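Local atomic coordinates of rifamycin polyketide synthase (Amycolatopsis mediterranei, PDB entry 4LN9), a protein that probably dehydrates the beta-hydroxyacyl intermediate in the terminal module of rifamycin assembly, as the dehydratase domain of a modular polyketide synthase. Residues L239-A242 / L243-T246. Sequence-based numbering, arbitrary orientation.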
ATOM      1  N   LEU A 239       4.491  11.287 -25.282  1.00 32.56           N
ATOM      2  CA  LEU A 239       3.580  10.314 -25.871  1.00 28.61           C
ATOM      3  C   LEU A 239       2.295  10.971 -26.371  1.00 25.75           C
ATOM      4  O   LEU A 239       1.810  10.649 -27.456  1.00 26.41           O
ATOM      5  CB  LEU A 239       3.260   9.187 -24.887  1.00 27.53           C
ATOM      6  CG  LEU A 239       2.443   8.025 -25.462  1.00 31.73           C
ATOM      7  CD1 LEU A 239       3.123   7.457 -26.699  1.00 27.00           C
ATOM      8  CD2 LEU A 239       2.226   6.942 -24.416  1.00 31.10           C
ATOM      9  N   ASP A 240       1.784  11.940 -25.617  1.00 28.36           N
ATOM     10  CA  ASP A 240       0.587  12.660 -26.041  1.00 28.27           C
ATOM     11  C   ASP A 240       0.810  13.401 -27.354  1.00 27.30           C
ATOM     12  O   ASP A 240      -0.053  13.394 -28.232  1.00 29.12           O
ATOM     13  CB  ASP A 240       0.102  13.632 -24.964  1.00 32.41           C
ATOM     14  CG  ASP A 240      -1.278  14.189 -25.266  1.00 42.39           C
ATOM     15  OD1 ASP A 240      -2.277  13.530 -24.903  1.00 42.37           O
ATOM     16  OD2 ASP A 240      -1.366  15.256 -25.909  1.00 37.89           O
ATOM     17  N   ALA A 241       1.927  14.114 -27.451  1.00 28.12           N
ATOM     18  CA  ALA A 241       2.243  14.859 -28.665  1.00 29.41           C
ATOM     19  C   ALA A 241       2.457  13.914 -29.843  1.00 26.47           C
ATOM     20  O   ALA A 241       2.066  14.216 -30.970  1.00 26.64           O
ATOM     21  CB  ALA A 241       3.470  15.733 -28.453  1.00 25.14           C
ATOM     22  N   ALA A 242       3.075  12.768 -29.574  1.00 23.41           N
ATOM     23  CA  ALA A 242       3.276  11.757 -30.606  1.00 26.73           C
ATOM     24  C   ALA A 242       1.951  11.423 -31.279  1.00 28.69           C
ATOM     25  O   ALA A 242       1.846  11.450 -32.503  1.00 31.47           O
ATOM     26  CB  ALA A 242       3.903  10.504 -30.011  1.00 27.40           C
ATOM     27  N   LEU A 243       0.896  11.332 -30.467  1.00 27.19           N
ATOM     28  CA  LEU A 243      -0.419  10.949 -30.971  1.00 33.06           C
ATOM     29  C   LEU A 243      -1.237  12.146 -31.462  1.00 31.26           C
ATOM     30  O   LEU A 243      -1.971  12.041 -32.446  1.00 32.11           O
ATOM     31  CB  LEU A 243      -1.196  10.172 -29.906  1.00 29.83           C
ATOM     32  CG  LEU A 243      -0.665   8.778 -29.564  1.00 34.83           C
ATOM     33  CD1 LEU A 243      -1.227   8.303 -28.233  1.00 34.45           C
ATOM     34  CD2 LEU A 243      -0.992   7.788 -30.673  1.00 30.09           C
ATOM     35  N   HIS A 244      -1.113  13.283 -30.781  1.00 31.94           N
ATOM     36  CA  HIS A 244      -1.908  14.454 -31.146  1.00 32.12           C
ATOM     37  C   HIS A 244      -1.358  15.236 -32.316  1.00 38.08           C
ATOM     38  O   HIS A 244      -2.084  16.025 -32.926  1.00 34.74           O
ATOM     39  CB  HIS A 244      -2.224  15.342 -29.935  1.00 34.86           C
ATOM     40  CG  HIS A 244      -1.080  16.237 -29.497  1.00 33.88           C
ATOM     41  ND1 HIS A 244      -0.779  16.424 -28.196  1.00 31.24           N
ATOM     42  CD2 HIS A 244      -0.348  17.191 -30.203  1.00 33.53           C
ATOM     43  CE1 HIS A 244       0.184  17.360 -28.087  1.00 29.20           C
ATOM     44  NE2 HIS A 244       0.460  17.816 -29.318  1.00 32.36           N
ATOM     45  N   SER A 245      -0.233  14.754 -32.850  1.00 33.85           N
ATOM     46  CA  SER A 245       0.252  15.209 -34.152  1.00 35.23           C
ATOM     47  C   SER A 245      -0.788  15.011 -35.256  1.00 37.65           C
ATOM     48  O   SER A 245      -0.886  15.824 -36.176  1.00 37.87           O
ATOM     49  CB  SER A 245       1.558  14.500 -34.519  1.00 32.59           C
ATOM     50  OG  SER A 245       1.323  13.143 -34.855  1.00 32.31           O
ATOM     51  N   THR A 246      -1.611  13.975 -35.121  1.00 32.78           N
ATOM     52  CA  THR A 246      -2.688  13.719 -36.077  1.00 37.31           C
ATOM     53  C   THR A 246      -3.737  14.828 -36.055  1.00 39.27           C
ATOM     54  O   THR A 246      -4.337  15.150 -37.081  1.00 40.99           O
ATOM     55  CB  THR A 246      -3.379  12.365 -35.817  1.00 38.44           C
ATOM     56  OG1 THR A 246      -3.826  12.301 -34.456  1.00 38.87           O
ATOM     57  CG2 THR A 246      -2.422  11.214 -36.091  1.00 33.07           C
TER
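His244 folds back over its own helix, laying one face of its imidazole on the backbone CA of Ala241 while the ring edge reaches Asp240, four residues earlier. The pair fits the D-x-x-x-(Q/H) sequence motif of polyketide synthase dehydratases and sits on helix 236-251, the long helix cradled by the second half of the double hotdog fold. The CH-pi contact is close: Ala241 CA stands 3.4 Å from the centroid of the His244 ring, 14° off its normal. The first torsion explains the fold-back, since chi1 of 79° sets CG of His244 between the backbone N and the carbonyl carbon. His244 ND1 then donates to Asp240 OD2 over 2.6 Å. The acceptor lies almost in the plane of the ring, yet the N-H meets OD2 on its anti side and out of the carboxylate plane; the carboxylate and ring planes are 64° apart. Asp240 extends its CG away from its own N, beside its carbonyl carbon, which carries the carboxylate along the helix to the ring. Beyond CE1, NE2 is hydrogen-bonded to Tyr184 OH, so both ring nitrogens have partners, which should hold the imidazole in one rotation. The helix thus shows how an i/i+4 pair can hold a polar ring in buried surroundings. Ala241 and Ser245 pack on strands 201-207 and 214-220. Further along the helix two hydroxyls turn back to the backbone: Ser245 OG donates to Ala242 O at 2.9 Å, and Thr246 OG1 to Leu243 O at 2.7 Å, nearly in line with that C=O.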